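Local coordinates for MsStt7d protein (Micromonas, PDB 4IX3) that probably phosphorylates other proteins using ATP, through a catalytic domain of canonical kinase fold that carries bound magnesium and resembles that of the state transition kinase Stt7, at residues 67-72 with 162-167; 79-84 with 187-192; 174-177 with 183-186. All coordinates share one frame; numbering follows the deposited sequence.

Overall arrangement
All three contacts lie in the canonical kinase fold, around the cleft between the two lobes. Contacts 1 and 2 have centres about 8 Å apart: the carbonyl oxygens of Ile187 and Asp188 approach CE1 of His166, so that the loop after strand 164-165 packs on the magnesium-binding loop. Contact 3 leads directly into the second segment of contact 2, with centres about 10 Å apart, because strand 183-186 runs into residues 187-192. Leu186 also probably pairs by its backbone with Thr80 and Ala82. Contacts 1 and 3 are about 17 Å apart between centres. Asp188 of contact 2 binds the magnesium ion, and the side chain of Val69 in contact 1 lies about 12 Å from it.

Contact 1: residues 67-72 with 162-167; sequences MDVNYH and CGVVHR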
loop_
_atom_site.group_PDB
_atom_site.type_symbol
_atom_site.label_atom_id
_atom_site.label_comp_id
_atom_site.label_asym_id
_atom_site.label_seq_id
_atom_site.Cartn_x
_atom_site.Cartn_y
_atom_site.Cartn_z
ATOM N N MET B 67 -4.025 3.133 -15.859
ATOM C CA MET B 67 -4.898 3.792 -16.826
ATOM C C MET B 67 -4.619 3.297 -18.237
ATOM O O MET B 67 -5.594 2.925 -18.931
ATOM C CB MET B 67 -4.669 5.303 -16.724
ATOM C CG MET B 67 -5.544 6.048 -17.723
ATOM S SD MET B 67 -5.505 7.870 -17.471
ATOM C CE MET B 67 -3.832 8.225 -17.968
ATOM N N ASP B 68 -3.353 3.310 -18.647
ATOM C CA ASP B 68 -2.984 2.889 -19.994
ATOM C C ASP B 68 -3.462 1.427 -20.236
ATOM O O ASP B 68 -4.002 1.085 -21.327
ATOM C CB ASP B 68 -1.465 2.919 -20.199
ATOM C CG ASP B 68 -0.871 4.325 -20.185
ATOM O OD1 ASP B 68 -1.611 5.297 -20.419
ATOM O OD2 ASP B 68 0.383 4.434 -20.008
ATOM N N VAL B 69 -3.185 0.534 -19.284
ATOM C CA VAL B 69 -3.559 -0.889 -19.461
ATOM C C VAL B 69 -5.082 -0.974 -19.510
ATOM O O VAL B 69 -5.622 -1.775 -20.300
ATOM C CB VAL B 69 -2.942 -1.786 -18.351
ATOM C CG1 VAL B 69 -3.500 -3.209 -18.434
ATOM C CG2 VAL B 69 -1.421 -1.760 -18.425
ATOM N N ASN B 70 -5.826 -0.194 -18.720
ATOM C CA ASN B 70 -7.294 -0.200 -18.823
ATOM C C ASN B 70 -7.781 0.270 -20.179
ATOM O O ASN B 70 -8.706 -0.322 -20.708
ATOM C CB ASN B 70 -7.940 0.649 -17.737
ATOM C CG ASN B 70 -8.245 -0.159 -16.489
ATOM O OD1 ASN B 70 -9.298 -0.791 -16.410
ATOM N ND2 ASN B 70 -7.335 -0.142 -15.514
ATOM N N TYR B 71 -7.124 1.247 -20.784
ATOM C CA TYR B 71 -7.530 1.632 -22.141
ATOM C C TYR B 71 -7.249 0.485 -23.095
ATOM O O TYR B 71 -8.045 0.208 -23.999
ATOM C CB TYR B 71 -6.798 2.902 -22.600
ATOM C CG TYR B 71 -7.434 4.174 -22.087
ATOM C CD1 TYR B 71 -8.619 4.647 -22.645
ATOM C CD2 TYR B 71 -6.814 4.961 -21.124
ATOM C CE1 TYR B 71 -9.228 5.843 -22.245
ATOM C CE2 TYR B 71 -7.384 6.177 -20.738
ATOM C CZ TYR B 71 -8.594 6.598 -21.253
ATOM O OH TYR B 71 -9.157 7.782 -20.832
ATOM N N HIS B 72 -6.103 -0.178 -22.951
ATOM C CA HIS B 72 -5.782 -1.324 -23.818
ATOM C C HIS B 72 -6.825 -2.424 -23.699
ATOM O O HIS B 72 -7.229 -3.009 -24.721
ATOM C CB HIS B 72 -4.385 -1.856 -23.485
ATOM C CG HIS B 72 -3.881 -2.893 -24.438
ATOM N ND1 HIS B 72 -3.446 -2.594 -25.686
ATOM C CD2 HIS B 72 -3.739 -4.265 -24.269
ATOM C CE1 HIS B 72 -3.056 -3.734 -26.285
ATOM N NE2 HIS B 72 -3.211 -4.753 -25.403
ATOM N N CYS B 162 -3.846 -10.458 -25.938
ATOM C CA CYS B 162 -3.520 -9.079 -26.271
ATOM C C CYS B 162 -2.371 -8.541 -25.447
ATOM O O CYS B 162 -2.139 -7.322 -25.405
ATOM C CB CYS B 162 -4.743 -8.174 -26.231
ATOM S SG CYS B 162 -5.355 -7.798 -24.577
ATOM N N GLY B 163 -1.588 -9.449 -24.865
ATOM C CA GLY B 163 -0.328 -9.102 -24.221
ATOM C C GLY B 163 -0.402 -8.708 -22.754
ATOM O O GLY B 163 0.610 -8.318 -22.196
ATOM N N VAL B 164 -1.556 -8.785 -22.126
ATOM C CA VAL B 164 -1.713 -8.368 -20.746
ATOM C C VAL B 164 -1.611 -9.532 -19.788
ATOM O O VAL B 164 -2.318 -10.543 -19.989
ATOM C CB VAL B 164 -3.064 -7.635 -20.577
ATOM C CG1 VAL B 164 -3.304 -7.253 -19.111
ATOM C CG2 VAL B 164 -3.083 -6.387 -21.486
ATOM N N VAL B 165 -0.762 -9.394 -18.782
ATOM C CA VAL B 165 -0.726 -10.317 -17.649
ATOM C C VAL B 165 -1.288 -9.593 -16.440
ATOM O O VAL B 165 -0.814 -8.480 -16.133
ATOM C CB VAL B 165 0.687 -10.879 -17.400
ATOM C CG1 VAL B 165 0.751 -11.769 -16.163
ATOM C CG2 VAL B 165 1.146 -11.605 -18.648
ATOM N N HIS B 166 -2.293 -10.161 -15.793
ATOM C CA HIS B 166 -3.053 -9.402 -14.789
ATOM C C HIS B 166 -2.198 -9.241 -13.521
ATOM O O HIS B 166 -2.161 -8.150 -12.927
ATOM C CB HIS B 166 -4.373 -10.163 -14.518
ATOM C CG HIS B 166 -5.195 -9.538 -13.456
ATOM N ND1 HIS B 166 -6.355 -8.839 -13.650
ATOM C CD2 HIS B 166 -4.938 -9.518 -12.103
ATOM C CE1 HIS B 166 -6.813 -8.402 -12.452
ATOM N NE2 HIS B 166 -5.942 -8.857 -11.509
ATOM N N ARG B 167 -1.551 -10.323 -13.101
ATOM C CA ARG B 167 -0.628 -10.280 -11.972
ATOM C C ARG B 167 -1.282 -10.399 -10.593
ATOM O O ARG B 167 -0.608 -10.747 -9.624
ATOM C CB ARG B 167 0.222 -9.007 -12.034
ATOM C CG ARG B 167 1.721 -9.259 -11.972
ATOM C CD ARG B 167 2.435 -8.152 -11.214
ATOM N NE ARG B 167 3.621 -7.682 -11.923
ATOM C CZ ARG B 167 4.866 -8.026 -11.607
ATOM N NH1 ARG B 167 5.091 -8.846 -10.589
ATOM N NH2 ARG B 167 5.886 -7.550 -12.307
#
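With chi1 at -172°, His72 throws its imidazole opposite its own backbone N and reaches from helix 59-76, the αC helix of the kinase fold, to Cys162, just beyond the end of helix 141-161. The ring donates through NE2 to Cys162 O at 2.8 Å, and the N-H points almost straight at the oxygen, with an angle of 160°. The carbonyl oxygen lies close to the imidazole plane, so it is met by the ring edge. Gly163, at positive phi, is the C-prime residue of a Schellman motif that closes helix 141-161; the histidine thus ties the αC helix to the turn just before the HRD motif, which starts at His166. Val164 meets the same ring edge, placing CG2 3.6 Å from CD2 of His72 as the His72 and Val164 side chains pass head to tail. One helical turn earlier, Val69 points at the short strand 164-165. Leu194, on the paired strand 193-194, packs on both His72 and Val164. Val69 and Val164 each hold CG1 anti to the backbone N and cross at a slant, their CG1 atoms 4.1 Å apart.

Contact 2: residues 79-84 with 187-192; sequences GTCARF and IDLGAA. With MG (magnesium ion), chain E.
Cys81 and Ala82, in the αC-β4 loop of the kinase fold, pack against Leu189 and Ile187 of the magnesium-binding loop, where Asp188-Leu189-Gly190 takes the place of the DFG motif. Both contacts across the segments are apolar. Cys81 SG meets Leu189 CD1 at 4.2 Å, and Ala82 CB touches Ile187 CG2 at 4.0 Å. Leu189 also packs on Asn70 and Val73 of helix 59-76 and on His166, as expected of a residue in the regulatory spine of a kinase.

Backbone bonding brings the loops together indirectly: Thr80 and Ala82 both pair with Leu186, just before Ile187. Separately, Arg83 N donates to Glu114 OE2; Glu114 binds ADP in another structure of this protein.

Polar bonds inside the second loop fix its shape. Gly190 N donates to Asp188 OD1 at 3.0 Å, forming an Asx turn, and it approaches from above the carboxylate plane, 45° out of it. A type I turn follows, with Ala192 N bonded to Leu189 O.

Metal coordination employs the other carboxylate oxygen. Asp188 keeps CG opposite its backbone N (chi1 177°), which carries OD2 to the magnesium. Four waters, Asp188 and Asp168 make up six ligands in an octahedral arrangement; the two carboxylates would be expected to offset much of the magnesium charge. Asn173 gives OD2 a weak additional hydrogen bond. Binding is monodentate: Asp188 OD2 lies 2.1 Å from the magnesium, across the ion from water 4, whereas OD1 stays 3.6 Å from the metal.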
loop_
_atom_site.group_PDB
_atom_site.type_symbol
_atom_site.label_atom_id
_atom_site.label_comp_id
_atom_site.label_asym_id
_atom_site.label_seq_id
_atom_site.Cartn_x
_atom_site.Cartn_y
_atom_site.Cartn_z
ATOM N N GLY B 79 -15.354 -7.046 -21.537
ATOM C CA GLY B 79 -16.073 -8.018 -20.725
ATOM C C GLY B 79 -15.180 -8.881 -19.867
ATOM O O GLY B 79 -15.736 -9.574 -18.992
ATOM N N THR B 80 -13.854 -8.828 -20.050
ATOM C CA THR B 80 -12.976 -9.591 -19.142
ATOM C C THR B 80 -12.914 -8.948 -17.759
ATOM O O THR B 80 -12.798 -9.676 -16.760
ATOM C CB THR B 80 -11.565 -9.768 -19.698
ATOM O OG1 THR B 80 -10.948 -8.497 -19.919
ATOM C CG2 THR B 80 -11.575 -10.605 -20.985
ATOM N N CYS B 81 -12.907 -7.610 -17.740
ATOM C CA CYS B 81 -12.700 -6.850 -16.508
ATOM C C CYS B 81 -13.823 -5.854 -16.280
ATOM O O CYS B 81 -14.605 -5.584 -17.227
ATOM C CB CYS B 81 -11.378 -6.112 -16.639
ATOM S SG CYS B 81 -9.915 -7.129 -16.854
ATOM N N ALA B 82 -13.931 -5.258 -15.096
ATOM C CA ALA B 82 -14.893 -4.194 -14.874
ATOM C C ALA B 82 -14.794 -3.124 -15.974
ATOM O O ALA B 82 -13.685 -2.700 -16.389
ATOM C CB ALA B 82 -14.661 -3.526 -13.540
ATOM N N ARG B 83 -15.973 -2.681 -16.448
ATOM C CA ARG B 83 -16.001 -1.754 -17.580
ATOM C C ARG B 83 -15.345 -0.414 -17.210
ATOM O O ARG B 83 -15.703 0.204 -16.213
ATOM C CB ARG B 83 -17.459 -1.520 -17.976
ATOM C CG ARG B 83 -17.640 -0.466 -19.082
ATOM C CD ARG B 83 -19.068 -0.482 -19.671
ATOM N NE ARG B 83 -20.126 -0.389 -18.654
ATOM C CZ ARG B 83 -20.715 0.743 -18.259
ATOM N NH1 ARG B 83 -20.358 1.907 -18.807
ATOM N NH2 ARG B 83 -21.711 0.674 -17.366
ATOM N N PHE B 84 -14.402 -0.013 -18.050
ATOM C CA PHE B 84 -13.600 1.185 -17.805
ATOM C C PHE B 84 -14.317 2.383 -18.409
ATOM O O PHE B 84 -14.568 2.442 -19.627
ATOM C CB PHE B 84 -12.223 1.015 -18.427
ATOM C CG PHE B 84 -11.303 2.198 -18.253
ATOM C CD1 PHE B 84 -11.052 2.720 -16.975
ATOM C CD2 PHE B 84 -10.665 2.763 -19.353
ATOM C CE1 PHE B 84 -10.179 3.814 -16.824
ATOM C CE2 PHE B 84 -9.736 3.787 -19.179
ATOM C CZ PHE B 84 -9.524 4.326 -17.922
ATOM N N ILE B 187 -11.332 -7.412 -11.563
ATOM C CA ILE B 187 -11.020 -6.020 -11.327
ATOM C C ILE B 187 -9.513 -5.906 -11.106
ATOM O O ILE B 187 -8.798 -6.914 -10.958
ATOM C CB ILE B 187 -11.741 -5.434 -10.118
ATOM C CG1 ILE B 187 -11.414 -6.201 -8.832
ATOM C CG2 ILE B 187 -13.253 -5.420 -10.372
ATOM C CD1 ILE B 187 -11.664 -5.375 -7.567
ATOM N N ASP B 188 -9.038 -4.654 -11.037
ATOM C CA ASP B 188 -7.735 -4.308 -10.477
ATOM C C ASP B 188 -6.575 -4.697 -11.404
ATOM O O ASP B 188 -5.859 -5.706 -11.181
ATOM C CB ASP B 188 -7.541 -4.877 -9.070
ATOM C CG ASP B 188 -6.155 -4.557 -8.551
ATOM O OD1 ASP B 188 -5.562 -3.521 -8.988
ATOM O OD2 ASP B 188 -5.622 -5.427 -7.760
ATOM N N LEU B 189 -6.362 -3.877 -12.433
ATOM C CA LEU B 189 -5.225 -4.000 -13.301
ATOM C C LEU B 189 -4.058 -3.135 -12.790
ATOM O O LEU B 189 -3.110 -2.841 -13.525
ATOM C CB LEU B 189 -5.602 -3.579 -14.731
ATOM C CG LEU B 189 -6.587 -4.515 -15.422
ATOM C CD1 LEU B 189 -7.325 -3.825 -16.553
ATOM C CD2 LEU B 189 -5.992 -5.852 -15.844
ATOM N N GLY B 190 -4.041 -2.873 -11.479
ATOM C CA GLY B 190 -2.996 -1.996 -10.916
ATOM C C GLY B 190 -1.585 -2.568 -10.951
ATOM O O GLY B 190 -0.598 -1.842 -10.957
ATOM N N ALA B 191 -1.463 -3.894 -11.003
ATOM C CA ALA B 191 -0.159 -4.529 -11.151
ATOM C C ALA B 191 0.036 -5.177 -12.511
ATOM O O ALA B 191 1.033 -5.842 -12.762
ATOM C CB ALA B 191 0.060 -5.579 -10.068
ATOM N N ALA B 192 -0.926 -4.973 -13.408
ATOM C CA ALA B 192 -0.880 -5.649 -14.664
ATOM C C ALA B 192 0.254 -5.141 -15.551
ATOM O O ALA B 192 0.667 -3.957 -15.499
ATOM C CB ALA B 192 -2.204 -5.471 -15.379
HETATM MG MG MG E . -3.960 -5.538 -6.534
HETATM O O HOH W 1 -2.711 -5.461 -8.183
HETATM O O HOH W 2 -4.053 -3.407 -6.640
HETATM O O HOH W 3 -5.231 -5.453 -4.980
HETATM O O HOH W 4 -2.363 -5.457 -5.330
#

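Contact 3: residues 174-177 with 183-186; sequences LIAA and VLKL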
loop_
_atom_site.group_PDB
_atom_site.type_symbol
_atom_site.label_atom_id
_atom_site.label_comp_id
_atom_site.label_asym_id
_atom_site.label_seq_id
_atom_site.Cartn_x
_atom_site.Cartn_y
_atom_site.Cartn_z
ATOM N N LEU B 174 -12.362 -10.759 -8.162
ATOM C CA LEU B 174 -13.419 -11.214 -9.071
ATOM C C LEU B 174 -14.750 -10.738 -8.522
ATOM O O LEU B 174 -14.987 -10.768 -7.315
ATOM C CB LEU B 174 -13.369 -12.758 -9.177
ATOM C CG LEU B 174 -12.156 -13.281 -9.967
ATOM C CD1 LEU B 174 -11.883 -14.766 -9.649
ATOM C CD2 LEU B 174 -12.368 -13.077 -11.471
ATOM N N ILE B 175 -15.662 -10.374 -9.448
ATOM C CA ILE B 175 -17.022 -9.993 -9.124
ATOM C C ILE B 175 -17.944 -10.850 -10.000
ATOM O O ILE B 175 -17.713 -10.928 -11.221
ATOM C CB ILE B 175 -17.308 -8.485 -9.396
ATOM C CG1 ILE B 175 -16.365 -7.606 -8.582
ATOM C CG2 ILE B 175 -18.760 -8.171 -9.128
ATOM C CD1 ILE B 175 -16.522 -6.142 -8.908
ATOM N N ALA B 176 -19.011 -11.372 -9.398
ATOM C CA ALA B 176 -20.045 -12.045 -10.204
ATOM C C ALA B 176 -21.004 -10.919 -10.656
ATOM O O ALA B 176 -21.676 -10.329 -9.830
ATOM C CB ALA B 176 -20.757 -13.076 -9.341
ATOM N N ALA B 177 -20.935 -10.555 -11.938
ATOM C CA ALA B 177 -21.579 -9.332 -12.441
ATOM C C ALA B 177 -23.080 -9.577 -12.679
ATOM O O ALA B 177 -23.462 -10.127 -13.716
ATOM C CB ALA B 177 -20.880 -8.930 -13.734
ATOM N N VAL B 183 -21.855 -13.522 -14.706
ATOM C CA VAL B 183 -20.565 -13.938 -15.222
ATOM C C VAL B 183 -19.462 -13.246 -14.396
ATOM O O VAL B 183 -19.607 -12.070 -14.006
ATOM C CB VAL B 183 -20.414 -13.543 -16.728
ATOM C CG1 VAL B 183 -20.300 -12.029 -16.949
ATOM C CG2 VAL B 183 -19.286 -14.282 -17.382
ATOM N N LEU B 184 -18.349 -13.927 -14.198
ATOM C CA LEU B 184 -17.267 -13.300 -13.417
ATOM C C LEU B 184 -16.519 -12.283 -14.248
ATOM O O LEU B 184 -16.197 -12.536 -15.411
ATOM C CB LEU B 184 -16.266 -14.365 -12.964
ATOM C CG LEU B 184 -16.769 -15.411 -11.947
ATOM C CD1 LEU B 184 -15.587 -16.148 -11.340
ATOM C CD2 LEU B 184 -17.715 -14.829 -10.911
ATOM N N LYS B 185 -16.236 -11.150 -13.621
ATOM C CA LYS B 185 -15.320 -10.154 -14.194
ATOM C C LYS B 185 -14.144 -9.911 -13.231
ATOM O O LYS B 185 -14.338 -9.890 -12.011
ATOM C CB LYS B 185 -16.041 -8.832 -14.488
ATOM C CG LYS B 185 -17.142 -8.949 -15.585
ATOM C CD LYS B 185 -17.797 -7.617 -15.846
ATOM C CE LYS B 185 -18.846 -7.750 -16.946
ATOM N NZ LYS B 185 -19.452 -6.408 -17.239
ATOM N N LEU B 186 -12.979 -9.705 -13.806
ATOM C CA LEU B 186 -11.782 -9.283 -13.030
ATOM C C LEU B 186 -11.883 -7.798 -12.700
ATOM O O LEU B 186 -12.367 -7.010 -13.514
ATOM C CB LEU B 186 -10.522 -9.555 -13.833
ATOM C CG LEU B 186 -10.161 -11.069 -13.844
ATOM C CD1 LEU B 186 -9.323 -11.399 -15.057
ATOM C CD2 LEU B 186 -9.403 -11.483 -12.601
#
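Ile175 and Lys185 form the hydrogen-bonded pair at the middle of a twisted antiparallel hairpin, the β7-β8 hairpin of the kinase C-lobe. Ile175 N donates to Lys185 O at 2.9 Å and Lys185 N returns the bond to Ile175 O at 2.8 Å, each donor lying in the plane of the carbonyl it meets. The same two oxygens also receive CA-H contacts, from Leu174 and Leu184. Nearer the turn, Ala177 N is satisfied by Val183 O at 2.9 Å, but the donor stands 39° above the carbonyl plane.

Backbone groups turned outward find partners beyond the hairpin. Ala176 N is taken by Asn117 OD1, Leu184 N by Glu151 OE2; Leu174 bonds through its backbone to Val119, and Leu186 likewise to Thr80 and Ala82. The Lys185 chain runs fully extended past Ala177, with CD 4.0 Å from Ala177 CB, and delivers NZ to salt bridges with Glu114 and Asp180.

Leu174, Ala176, Leu184 and Leu186 share one face. Leu174 and Leu186 run alongside each other in the same direction, with CD2 of each 3.6 Å from CD2 of the other; Leu184 CD2 reaches Ala176 CB at 3.8 Å. On the other face, Ile175 occupies the position that in kinases commonly lies beneath the adenine. The leucine face packs into the C-lobe, with Leu174 on Leu152, Leu184 on Ala148 and Leu186 on Leu159 of helix 141-161, while Val119 at the start of helix 119-125 covers Leu174 and Leu184.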